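Local atomic coordinates of nigritoxine (Vibrio nigripulchritudo, PDB entry 5M41), a protein that acts as a bacterial toxin against crustaceans and insects. Residues T608-E611 and G612-G616; E675-P678 and T679-K683. One frame throughout, in Å; residues are numbered along the deposited sequence.

Interaction 1: residues T608-E611 and G612-G616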
loop_
_atom_site.group_PDB
_atom_site.type_symbol
_atom_site.label_atom_id
_atom_site.label_comp_id
_atom_site.label_asym_id
_atom_site.label_seq_id
_atom_site.Cartn_x
_atom_site.Cartn_y
_atom_site.Cartn_z
ATOM N N THR A 608 13.192 -27.462 -4.335
ATOM C CA THR A 608 12.441 -27.218 -3.105
ATOM C C THR A 608 11.954 -25.789 -3.089
ATOM O O THR A 608 10.772 -25.534 -2.826
ATOM C CB THR A 608 13.267 -27.517 -1.834
ATOM O OG1 THR A 608 13.600 -28.911 -1.813
ATOM C CG2 THR A 608 12.455 -27.205 -0.571
ATOM N N TYR A 609 12.851 -24.859 -3.386
ATOM C CA TYR A 609 12.450 -23.452 -3.345
ATOM C C TYR A 609 11.313 -23.175 -4.328
ATOM O O TYR A 609 10.311 -22.579 -3.953
ATOM C CB TYR A 609 13.631 -22.490 -3.532
ATOM C CG TYR A 609 13.199 -21.038 -3.564
ATOM C CD1 TYR A 609 12.936 -20.337 -2.381
ATOM C CD2 TYR A 609 13.019 -20.375 -4.777
ATOM C CE1 TYR A 609 12.521 -19.012 -2.408
ATOM C CE2 TYR A 609 12.605 -19.047 -4.820
ATOM C CZ TYR A 609 12.363 -18.369 -3.632
ATOM O OH TYR A 609 11.952 -17.045 -3.670
ATOM N N ILE A 610 11.453 -23.637 -5.563
ATOM C CA ILE A 610 10.471 -23.353 -6.595
ATOM C C ILE A 610 9.112 -24.008 -6.280
ATOM O O ILE A 610 8.061 -23.351 -6.411
ATOM C CB ILE A 610 11.007 -23.720 -8.000
ATOM C CG1 ILE A 610 12.163 -22.780 -8.376
ATOM C CG2 ILE A 610 9.906 -23.654 -9.072
ATOM C CD1 ILE A 610 11.790 -21.305 -8.517
ATOM N N GLU A 611 9.124 -25.266 -5.835
ATOM C CA GLU A 611 7.890 -25.936 -5.413
ATOM C C GLU A 611 7.211 -25.163 -4.282
ATOM O O GLU A 611 5.997 -25.042 -4.258
ATOM C CB GLU A 611 8.146 -27.394 -5.023
ATOM C CG GLU A 611 8.586 -28.256 -6.201
ATOM C CD GLU A 611 7.495 -28.404 -7.253
ATOM O OE1 GLU A 611 6.382 -28.793 -6.880
ATOM O OE2 GLU A 611 7.739 -28.142 -8.447
ATOM N N GLY A 612 8.004 -24.598 -3.378
ATOM C CA GLY A 612 7.468 -23.757 -2.323
ATOM C C GLY A 612 6.832 -22.496 -2.881
ATOM O O GLY A 612 5.682 -22.172 -2.553
ATOM N N LYS A 613 7.582 -21.780 -3.717
ATOM C CA LYS A 613 7.084 -20.566 -4.360
ATOM C C LYS A 613 5.896 -20.834 -5.292
ATOM O O LYS A 613 5.042 -19.963 -5.452
ATOM C CB LYS A 613 8.187 -19.851 -5.120
ATOM C CG LYS A 613 9.163 -19.109 -4.229
ATOM C CD LYS A 613 8.475 -18.034 -3.393
ATOM C CE LYS A 613 8.468 -16.684 -4.082
ATOM N NZ LYS A 613 8.178 -15.593 -3.113
ATOM N N LYS A 614 5.846 -22.025 -5.896
ATOM C CA LYS A 614 4.742 -22.412 -6.800
ATOM C C LYS A 614 3.372 -22.422 -6.132
ATOM O O LYS A 614 2.375 -22.192 -6.796
ATOM C CB LYS A 614 4.977 -23.791 -7.420
ATOM C CG LYS A 614 5.769 -23.758 -8.705
ATOM C CD LYS A 614 6.234 -25.147 -9.126
ATOM C CE LYS A 614 5.090 -26.160 -9.266
ATOM N NZ LYS A 614 5.584 -27.341 -10.039
ATOM N N THR A 615 3.325 -22.711 -4.831
ATOM C CA THR A 615 2.061 -22.708 -4.093
ATOM C C THR A 615 1.431 -21.314 -4.039
ATOM O O THR A 615 0.229 -21.178 -3.770
ATOM C CB THR A 615 2.235 -23.188 -2.641
ATOM O OG1 THR A 615 3.029 -22.239 -1.919
ATOM C CG2 THR A 615 2.854 -24.605 -2.584
ATOM N N GLY A 616 2.243 -20.286 -4.292
ATOM C CA GLY A 616 1.793 -18.907 -4.153
ATOM C C GLY A 616 1.895 -18.408 -2.724
ATOM O O GLY A 616 1.715 -17.222 -2.474
#

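Interaction 2: residues E675-P678 and T679-K683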
loop_
_atom_site.group_PDB
_atom_site.type_symbol
_atom_site.label_atom_id
_atom_site.label_comp_id
_atom_site.label_asym_id
_atom_site.label_seq_id
_atom_site.Cartn_x
_atom_site.Cartn_y
_atom_site.Cartn_z
ATOM N N GLU A 675 12.850 -17.786 -16.294
ATOM C CA GLU A 675 12.463 -16.392 -16.293
ATOM C C GLU A 675 10.991 -16.194 -16.705
ATOM O O GLU A 675 10.280 -15.411 -16.104
ATOM C CB GLU A 675 13.363 -15.643 -17.268
ATOM C CG GLU A 675 13.242 -14.134 -17.234
ATOM C CD GLU A 675 14.260 -13.459 -18.143
ATOM O OE1 GLU A 675 14.582 -14.046 -19.207
ATOM O OE2 GLU A 675 14.739 -12.344 -17.799
ATOM N N ASN A 676 10.547 -16.921 -17.721
ATOM C CA ASN A 676 9.145 -16.884 -18.116
ATOM C C ASN A 676 8.183 -17.552 -17.125
ATOM O O ASN A 676 7.003 -17.246 -17.142
ATOM C CB ASN A 676 8.944 -17.498 -19.493
ATOM C CG ASN A 676 7.489 -17.408 -19.963
ATOM O OD1 ASN A 676 6.969 -16.312 -20.232
ATOM N ND2 ASN A 676 6.822 -18.557 -20.044
ATOM N N ALA A 677 8.668 -18.467 -16.278
ATOM C CA ALA A 677 7.777 -19.109 -15.283
ATOM C C ALA A 677 6.443 -19.631 -15.911
ATOM O O ALA A 677 5.361 -19.271 -15.453
ATOM C CB ALA A 677 7.467 -18.113 -14.162
ATOM N N PRO A 678 6.519 -20.443 -16.973
ATOM C CA PRO A 678 5.263 -20.861 -17.615
ATOM C C PRO A 678 4.573 -21.982 -16.859
ATOM O O PRO A 678 5.161 -22.597 -15.944
ATOM C CB PRO A 678 5.726 -21.394 -18.965
ATOM C CG PRO A 678 7.100 -21.935 -18.671
ATOM C CD PRO A 678 7.702 -20.991 -17.658
ATOM N N THR A 679 3.322 -22.219 -17.239
ATOM C CA THR A 679 2.540 -23.370 -16.800
ATOM C C THR A 679 2.548 -23.491 -15.281
ATOM O O THR A 679 2.197 -22.522 -14.613
ATOM C CB THR A 679 2.953 -24.656 -17.547
ATOM O OG1 THR A 679 4.308 -24.964 -17.226
ATOM C CG2 THR A 679 2.901 -24.424 -19.029
ATOM N N LYS A 680 2.952 -24.630 -14.718
ATOM C CA LYS A 680 2.841 -24.801 -13.255
ATOM C C LYS A 680 3.741 -23.874 -12.423
ATOM O O LYS A 680 3.545 -23.719 -11.202
ATOM C CB LYS A 680 3.005 -26.265 -12.835
ATOM C CG LYS A 680 2.012 -27.232 -13.482
ATOM C CD LYS A 680 0.561 -26.928 -13.121
ATOM C CE LYS A 680 -0.366 -27.970 -13.758
ATOM N NZ LYS A 680 -1.553 -27.292 -14.333
ATOM N N MET A 681 4.717 -23.253 -13.074
ATOM C CA MET A 681 5.558 -22.228 -12.416
ATOM C C MET A 681 4.950 -20.828 -12.325
ATOM O O MET A 681 5.562 -19.939 -11.715
ATOM C CB MET A 681 6.891 -22.096 -13.156
ATOM C CG MET A 681 8.078 -22.684 -12.450
ATOM S SD MET A 681 9.581 -22.171 -13.318
ATOM C CE MET A 681 9.981 -20.678 -12.416
ATOM N N ARG A 682 3.774 -20.609 -12.921
ATOM C CA ARG A 682 3.251 -19.236 -13.116
ATOM C C ARG A 682 3.287 -18.353 -11.869
ATOM O O ARG A 682 3.703 -17.193 -11.943
ATOM C CB ARG A 682 1.834 -19.231 -13.736
ATOM C CG ARG A 682 0.819 -20.075 -12.985
ATOM C CD ARG A 682 -0.536 -20.164 -13.700
ATOM N NE ARG A 682 -1.132 -21.477 -13.446
ATOM C CZ ARG A 682 -1.133 -22.490 -14.311
ATOM N NH1 ARG A 682 -0.612 -22.343 -15.525
ATOM N NH2 ARG A 682 -1.682 -23.652 -13.969
ATOM N N LYS A 683 2.896 -18.903 -10.722
ATOM C CA LYS A 683 2.810 -18.093 -9.495
ATOM C C LYS A 683 4.150 -17.540 -9.003
ATOM O O LYS A 683 4.174 -16.524 -8.311
ATOM C CB LYS A 683 2.113 -18.860 -8.380
ATOM C CG LYS A 683 0.614 -18.980 -8.572
ATOM C CD LYS A 683 -0.010 -19.754 -7.434
ATOM C CE LYS A 683 -1.515 -19.846 -7.608
ATOM N NZ LYS A 683 -2.096 -20.730 -6.558
#

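Interaction 1: residues T608-E611 and G612-G616
The carbonyl oxygens of Thr608, Tyr609 and Ile610 accept the N-H groups of Gly612, Lys613 and Lys614, one turn on. The Lys613 N to Tyr609 O bond is the straightest of the three, 2.9 Å with 170° at the hydrogen. These are alpha-helical i to i+4 bonds, and the two segments span the last turns of helix 603-614 and the residues that leave it. The pattern then tightens: Gly616 N bonds to Lys613 O at 3.0 Å, and Gly616 leaves the helix with a positive phi of 84°. Thr615 OG1 turns back to bond Gly612 O at 2.7 Å and also meets Asp617 N.

Tyr609 and Lys613 run side by side on one flank. CG of Lys613 sits over one face of the phenol, 3.7 Å from the ring centroid and shifted toward the rim near CZ, a CH-pi contact. The hydroxyl bonds to Glu625, while the ammonium of Lys613 reaches past the ring to a salt bridge with Asp687.

On another flank Glu611 bends at chi2 (-66°), which swings its carboxylate forward to Lys614 NZ. The salt bridge measures 2.8 Å from NZ to OE2, approached on the syn side and somewhat out of plane. That ammonium also binds Asn732 OD1 and Val729 O. Lower on the chain, Lys614 CD lies 4.0 Å from Ile610 CG2, an apolar branch that crosses it at a slant.

Interaction 2: residues E675-P678 and T679-K683
Pro678 and Met681 are tied by a backbone hydrogen bond, Met681 N to Pro678 O at 3.0 Å, with the donor tilted from the carbonyl plane and only 142° at the hydrogen. It closes a four-residue turn whose two central residues are Thr679 and Lys680. A second bond follows at once, Arg682 N to Thr679 O, also 3.0 Å, and carries the chain into the 3-10 segment 680-683. The guanidinium of Arg682 curls toward that same Thr679 carbonyl, but the approach is too poorly aligned for NH1 to bond there.

Thr679, with positive phi and strongly negative psi, and Lys680, near helical values, give the signature of a type II' beta turn. Just ahead, Ala677, the first residue after helix 667-676, is in a left-handed conformation (phi 48°). The helix exit and the turn together begin the connection to helix 688-704.

A weaker polar contact is made by Ala677 O, which faces Arg682 without accepting its N-H. Its close partner is a carbon: Arg682 CA stands 3.1 Å away in a CA-H...O contact. Two CB atoms also approach carbonyl oxygens at van der Waals range, Met681 CB at 3.3 Å from Pro678 O and Ala677 CB at 3.6 Å from Met681 O.

Apolar contact comes from Met681, whose side chain runs back beside Ala677. The chain is extended at chi2 and bends at chi3, which turns the terminal methyl in: CE lies 3.9 Å from Ala677 CA and 4.0 Å from Ala677 CB.

Helix 719-731 backs the turn. Thr679 OG1 hydrogen-bonds to Leu730 O, Lys680 pairs with Leu730 through the backbone, and the side chains of Pro678 and Met681 both touch Leu730.

Overall arrangement
Interaction 1 comes first along the chain, in the last turns of helix 603-614. Interaction 2 follows some sixty residues later, in the connection between helices 667-676 and 688-704. Their centres are about 11 Å apart, on the same side of the chain's centre, and they touch: Lys614 CG packs 3.3 Å from Lys680 O, and Lys683 CD lies 3.5 Å from Lys614 O. Met681 also reaches Ile610. Helix 719-731 serves both, with Val729 against Ile610, Glu611 and Met681, while Leu730 receives the turn. Two helix exits, each marked by a residue of positive phi (Gly616 and Ala677), thus belong to one helical cluster, well away from the magnesium site formed by Val189, Glu192 and Asp195.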